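PDB 5E7T: minor structural protein 5 from Lactococcus phage Tuc2009, which is probably an accessory component of the phage baseplate, with a galactose-binding-like domain that may help the phage recognise host saccharides. Local coordinates for residues V56-T61 against A159-G164; S106-R111 against I125-D130. One frame throughout, in Å; residues are numbered along the deposited sequence.

Contact 1: V56-T61 against A159-G164; sequences VTMKGT and AILNVG
Met58 and Val163 mark the place where two strands from different sheets come face to face, their CA atoms 7.5 Å apart. The short axes of 56-60 and 159-164 approach to 8.2 Å and run in broadly similar directions, 35° apart. These strands share no backbone hydrogen bonds; what joins them is side-chain packing between the layers of a beta sandwich, as expected of the galactose-binding-like fold. Strand alternation sorts the residues: Val56 and Met58 point toward Leu161 and Val163, whereas Lys59 and Asn162 point away from the interface.

Met58 does most of the bridging. Its chain bends at chi2 (-84°) and again at chi3, which brings the terminal methyl between the two aliphatic residues opposite: Met58 CE lies 3.6 Å from Val163 CG1 and 3.7 Å from Leu161 CG. The base of the same side chain also meets the valine, Met58 CB being 3.7 Å from Val163 CG1. A flexible, unbranched thioether suits this place because it can fold to fit between stiffer branched neighbours. Farther along, Val56 and Leu161 meet tip to tip, with Val56 CG1 4.0 Å from Leu161 CD2; the short valine reaches part of the way and the longer leucine covers the rest.

Strand 53-60 is hydrogen-bonded along its backbone to strand 171-184, whose Phe173 touches both Met58 and Val163. In the other layer, strand 157-166 lies between strands 63-68 and 104-114, and from the latter Met110 packs on Leu161 and Phe108 on Val163.

Contact 2: S106-R111 against I125-D130; sequences SAFWMR and IDLPKD. With SO4 (sulfate ion), chain H.
Phe108 and Leu127 form the apolar centre of this antiparallel beta hairpin, made by strands 104-114 and 121-126. Leu127 CB stands over the middle of the phenyl ring, 3.6 Å from its centroid and 8° off the normal, a CH-pi contact in which the two side chains cross at about a right angle. The phenylalanine's flat face accepts this aliphatic carbon while its edge faces the carbonyl oxygen of Pro128. Leucine's branch reaches farther inward: Leu127 CD1 lies 4.0 Å from Met110 CE, which ends an extended chain. Closer to the backbone, Met110 CB packs on Ile125 CG2.

Along the backbone, Leu127 N donates to Phe108 O at 3.0 Å, almost straight, and Met110 N to Ile125 O; the return bond from Ile125 N to Met110 O is weak. Between them, Trp109 and Asp126 form a non-hydrogen-bonded pair on the other face of the sheet.

There the short Asp126 brings OD1 to the indole edge, 3.6 Å from Trp109 CD1, carboxylate and ring nearly coplanar. The broad indole gives the long Arg111 a flat surface: its guanidinium lies over one face, offset toward the rim, with NE hydrogen-bonded to Thr124 OG1. At the chain's corner Ala107 N donates to O3 of a sulfate, probably from the crystallisation liquor, and Lys129 is long enough to bring CE within 3.4 Å of sulfate O4.

How the contacts relate
Both contacts are largely buried, but they hold the sandwich together in different directions. Contact 1 joins its two layers mainly through apolar side-chain carbons, whereas contact 2 knits neighbouring chain segments within one layer by main-chain bonds and extends to a partly exposed, charged rim with a sulfate beside it. The centres of contact 1 and contact 2 lie about 10 Å apart. Strands 157-166 and 104-114 are neighbours in the same sheet, where Asn162 N sits 2.9 Å from Trp109 O, probably a hydrogen bond. Phe108 against Val163 and Met110 against Leu161 carry the apolar layer from one contact into the other. Along the chain, 106-111 and 125-130 fall inside the long excursion that 56-61 and 159-164 close.

Contact 1: V56-T61 against A159-G164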
loop_
_atom_site.group_PDB
_atom_site.type_symbol
_atom_site.label_atom_id
_atom_site.label_comp_id
_atom_site.label_asym_id
_atom_site.label_seq_id
_atom_site.Cartn_x
_atom_site.Cartn_y
_atom_site.Cartn_z
ATOM N N VAL B 56 7.876 -58.610 -2.964
ATOM C CA VAL B 56 8.893 -58.408 -1.928
ATOM C C VAL B 56 9.508 -59.753 -1.586
ATOM O O VAL B 56 8.813 -60.770 -1.572
ATOM C CB VAL B 56 8.359 -57.638 -0.676
ATOM C CG1 VAL B 56 7.422 -58.499 0.172
ATOM C CG2 VAL B 56 9.496 -57.075 0.171
ATOM N N THR B 57 10.813 -59.744 -1.317
ATOM C CA THR B 57 11.626 -60.914 -1.017
ATOM C C THR B 57 12.168 -60.805 0.399
ATOM O O THR B 57 12.849 -59.845 0.731
ATOM C CB THR B 57 12.735 -61.011 -2.071
ATOM O OG1 THR B 57 12.169 -60.932 -3.388
ATOM C CG2 THR B 57 13.577 -62.230 -1.924
ATOM N N MET B 58 11.857 -61.781 1.224
ATOM C CA MET B 58 12.287 -61.842 2.608
ATOM C C MET B 58 13.425 -62.852 2.699
ATOM O O MET B 58 13.247 -63.991 2.266
ATOM C CB MET B 58 11.122 -62.267 3.495
ATOM C CG MET B 58 9.827 -61.554 3.190
ATOM S SD MET B 58 9.756 -59.987 4.027
ATOM C CE MET B 58 8.729 -60.386 5.336
ATOM N N LYS B 59 14.600 -62.423 3.243
ATOM C CA LYS B 59 15.856 -63.189 3.351
ATOM C C LYS B 59 16.502 -62.970 4.722
ATOM O O LYS B 59 16.687 -61.833 5.156
ATOM C CB LYS B 59 16.818 -62.683 2.258
ATOM C CG LYS B 59 17.916 -63.625 1.809
ATOM C CD LYS B 59 18.469 -63.100 0.488
ATOM C CE LYS B 59 19.680 -63.838 -0.017
ATOM N NZ LYS B 59 20.914 -63.512 0.762
ATOM N N GLY B 60 16.888 -64.050 5.374
ATOM C CA GLY B 60 17.534 -63.930 6.669
ATOM C C GLY B 60 18.126 -65.221 7.176
ATOM O O GLY B 60 17.739 -66.303 6.719
ATOM N N THR B 61 19.076 -65.102 8.132
ATOM C CA THR B 61 19.737 -66.235 8.789
ATOM C C THR B 61 19.720 -65.945 10.293
ATOM O O THR B 61 20.385 -65.007 10.732
ATOM C CB THR B 61 21.147 -66.481 8.197
ATOM O OG1 THR B 61 21.176 -66.081 6.826
ATOM C CG2 THR B 61 21.579 -67.927 8.301
ATOM N N ALA B 159 2.991 -51.256 12.480
ATOM C CA ALA B 159 2.318 -52.112 11.498
ATOM C C ALA B 159 3.402 -52.704 10.632
ATOM O O ALA B 159 4.117 -51.954 9.965
ATOM C CB ALA B 159 1.361 -51.307 10.652
ATOM N N ILE B 160 3.593 -54.040 10.697
ATOM C CA ILE B 160 4.656 -54.683 9.926
ATOM C C ILE B 160 4.239 -55.977 9.254
ATOM O O ILE B 160 3.320 -56.671 9.708
ATOM C CB ILE B 160 5.940 -54.916 10.781
ATOM C CG1 ILE B 160 5.674 -55.777 12.027
ATOM C CG2 ILE B 160 6.629 -53.625 11.138
ATOM C CD1 ILE B 160 6.859 -56.327 12.667
ATOM N N LEU B 161 4.971 -56.317 8.186
ATOM C CA LEU B 161 4.926 -57.605 7.523
ATOM C C LEU B 161 6.209 -58.225 8.073
ATOM O O LEU B 161 7.303 -57.705 7.797
ATOM C CB LEU B 161 4.994 -57.498 5.992
ATOM C CG LEU B 161 5.385 -58.778 5.248
ATOM C CD1 LEU B 161 4.353 -59.843 5.378
ATOM C CD2 LEU B 161 5.618 -58.505 3.796
ATOM N N ASN B 162 6.074 -59.289 8.888
ATOM C CA ASN B 162 7.189 -59.949 9.540
ATOM C C ASN B 162 7.269 -61.429 9.226
ATOM O O ASN B 162 6.246 -62.069 8.982
ATOM C CB ASN B 162 7.023 -59.758 11.032
ATOM C CG ASN B 162 8.170 -60.202 11.893
ATOM O OD1 ASN B 162 8.136 -61.292 12.477
ATOM N ND2 ASN B 162 9.156 -59.320 12.076
ATOM N N VAL B 163 8.497 -61.972 9.266
ATOM C CA VAL B 163 8.853 -63.388 9.141
ATOM C C VAL B 163 10.170 -63.603 9.884
ATOM O O VAL B 163 10.988 -62.684 9.948
ATOM C CB VAL B 163 8.872 -63.955 7.697
ATOM C CG1 VAL B 163 10.032 -63.411 6.893
ATOM C CG2 VAL B 163 8.898 -65.487 7.702
ATOM N N GLY B 164 10.332 -64.792 10.460
ATOM C CA GLY B 164 11.517 -65.193 11.191
ATOM C C GLY B 164 12.103 -66.456 10.622
ATOM O O GLY B 164 11.404 -67.461 10.479
#

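Contact 2: S106-R111 against I125-D130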
loop_
_atom_site.group_PDB
_atom_site.type_symbol
_atom_site.label_atom_id
_atom_site.label_comp_id
_atom_site.label_asym_id
_atom_site.label_seq_id
_atom_site.Cartn_x
_atom_site.Cartn_y
_atom_site.Cartn_z
ATOM N N SER B 106 8.800 -68.755 11.515
ATOM C CA SER B 106 7.974 -68.387 12.657
ATOM C C SER B 106 7.593 -66.907 12.592
ATOM O O SER B 106 8.261 -66.130 11.915
ATOM C CB SER B 106 8.656 -68.737 13.970
ATOM O OG SER B 106 9.747 -67.870 14.223
ATOM N N ALA B 107 6.503 -66.536 13.293
ATOM C CA ALA B 107 5.876 -65.208 13.378
ATOM C C ALA B 107 5.740 -64.598 11.995
ATOM O O ALA B 107 6.250 -63.515 11.712
ATOM C CB ALA B 107 6.635 -64.299 14.330
ATOM N N PHE B 108 5.111 -65.368 11.107
ATOM C CA PHE B 108 4.914 -64.985 9.722
ATOM C C PHE B 108 3.533 -64.405 9.616
ATOM O O PHE B 108 2.557 -65.165 9.529
ATOM C CB PHE B 108 5.122 -66.201 8.770
ATOM C CG PHE B 108 5.082 -65.867 7.296
ATOM C CD1 PHE B 108 5.280 -64.557 6.851
ATOM C CD2 PHE B 108 4.861 -66.858 6.350
ATOM C CE1 PHE B 108 5.216 -64.243 5.490
ATOM C CE2 PHE B 108 4.810 -66.546 4.979
ATOM C CZ PHE B 108 4.981 -65.243 4.560
ATOM N N TRP B 109 3.446 -63.065 9.634
ATOM C CA TRP B 109 2.170 -62.349 9.586
ATOM C C TRP B 109 2.246 -60.879 9.142
ATOM O O TRP B 109 3.340 -60.336 8.997
ATOM C CB TRP B 109 1.446 -62.436 10.942
ATOM C CG TRP B 109 2.305 -62.419 12.185
ATOM C CD1 TRP B 109 2.417 -63.418 13.106
ATOM C CD2 TRP B 109 3.086 -61.312 12.699
ATOM N NE1 TRP B 109 3.247 -63.026 14.135
ATOM C CE2 TRP B 109 3.675 -61.741 13.906
ATOM C CE3 TRP B 109 3.404 -60.028 12.216
ATOM C CZ2 TRP B 109 4.525 -60.924 14.651
ATOM C CZ3 TRP B 109 4.211 -59.209 12.982
ATOM C CH2 TRP B 109 4.777 -59.665 14.169
ATOM N N MET B 110 1.062 -60.244 8.908
ATOM C CA MET B 110 0.879 -58.812 8.605
ATOM C C MET B 110 0.119 -58.310 9.809
ATOM O O MET B 110 -1.032 -58.709 10.026
ATOM C CB MET B 110 0.050 -58.593 7.353
ATOM C CG MET B 110 0.844 -58.621 6.105
ATOM S SD MET B 110 -0.287 -58.576 4.717
ATOM C CE MET B 110 0.792 -58.983 3.464
ATOM N N ARG B 111 0.788 -57.528 10.656
ATOM C CA ARG B 111 0.179 -57.176 11.924
ATOM C C ARG B 111 0.395 -55.748 12.409
ATOM O O ARG B 111 1.505 -55.205 12.313
ATOM C CB ARG B 111 0.698 -58.193 12.973
ATOM C CG ARG B 111 0.787 -57.753 14.437
ATOM C CD ARG B 111 1.192 -58.884 15.368
ATOM N NE ARG B 111 0.495 -60.132 15.064
ATOM C CZ ARG B 111 0.722 -61.308 15.646
ATOM N NH1 ARG B 111 1.625 -61.417 16.620
ATOM N NH2 ARG B 111 0.055 -62.388 15.254
ATOM N N ILE B 125 -3.019 -60.961 10.679
ATOM C CA ILE B 125 -3.342 -62.027 9.742
ATOM C C ILE B 125 -2.108 -62.875 9.477
ATOM O O ILE B 125 -1.097 -62.370 8.993
ATOM C CB ILE B 125 -4.052 -61.537 8.451
ATOM C CG1 ILE B 125 -4.565 -62.730 7.615
ATOM C CG2 ILE B 125 -3.190 -60.535 7.622
ATOM C CD1 ILE B 125 -5.496 -62.357 6.602
ATOM N N ASP B 126 -2.190 -64.167 9.830
ATOM C CA ASP B 126 -1.119 -65.135 9.634
ATOM C C ASP B 126 -1.002 -65.444 8.141
ATOM O O ASP B 126 -2.012 -65.546 7.439
ATOM C CB ASP B 126 -1.432 -66.437 10.385
ATOM C CG ASP B 126 -1.019 -66.562 11.846
ATOM O OD1 ASP B 126 -0.282 -65.666 12.346
ATOM O OD2 ASP B 126 -1.405 -67.587 12.487
ATOM N N LEU B 127 0.236 -65.587 7.667
ATOM C CA LEU B 127 0.522 -65.918 6.281
ATOM C C LEU B 127 1.022 -67.358 6.228
ATOM O O LEU B 127 1.419 -67.867 7.287
ATOM C CB LEU B 127 1.493 -64.911 5.664
ATOM C CG LEU B 127 0.968 -63.479 5.535
ATOM C CD1 LEU B 127 1.887 -62.652 4.687
ATOM C CD2 LEU B 127 -0.432 -63.439 4.967
ATOM N N PRO B 128 0.899 -68.073 5.068
ATOM C CA PRO B 128 1.241 -69.504 5.037
ATOM C C PRO B 128 2.643 -69.841 5.476
ATOM O O PRO B 128 3.588 -69.384 4.862
ATOM C CB PRO B 128 0.969 -69.898 3.582
ATOM C CG PRO B 128 -0.087 -68.971 3.150
ATOM C CD PRO B 128 0.360 -67.659 3.755
ATOM N N LYS B 129 2.767 -70.664 6.535
ATOM C CA LYS B 129 4.051 -71.105 7.097
ATOM C C LYS B 129 4.857 -72.023 6.139
ATOM O O LYS B 129 6.076 -72.073 6.283
ATOM C CB LYS B 129 3.864 -71.726 8.492
ATOM C CG LYS B 129 4.260 -70.765 9.651
ATOM C CD LYS B 129 3.362 -70.852 10.912
ATOM C CE LYS B 129 3.084 -69.503 11.536
ATOM N NZ LYS B 129 2.320 -68.583 10.618
ATOM N N ASP B 130 4.219 -72.685 5.123
ATOM C CA ASP B 130 4.940 -73.510 4.130
ATOM C C ASP B 130 4.119 -73.624 2.857
ATOM O O ASP B 130 3.400 -74.589 2.665
ATOM C CB ASP B 130 5.328 -74.913 4.657
ATOM C CG ASP B 130 6.154 -75.751 3.685
ATOM O OD1 ASP B 130 6.279 -75.340 2.501
ATOM O OD2 ASP B 130 6.697 -76.818 4.115
HETATM S S SO4 H . 4.118 -68.122 15.482
HETATM O O1 SO4 H . 3.343 -69.139 16.183
HETATM O O2 SO4 H . 4.462 -67.033 16.410
HETATM O O3 SO4 H . 5.346 -68.744 14.975
HETATM O O4 SO4 H . 3.305 -67.575 14.365
#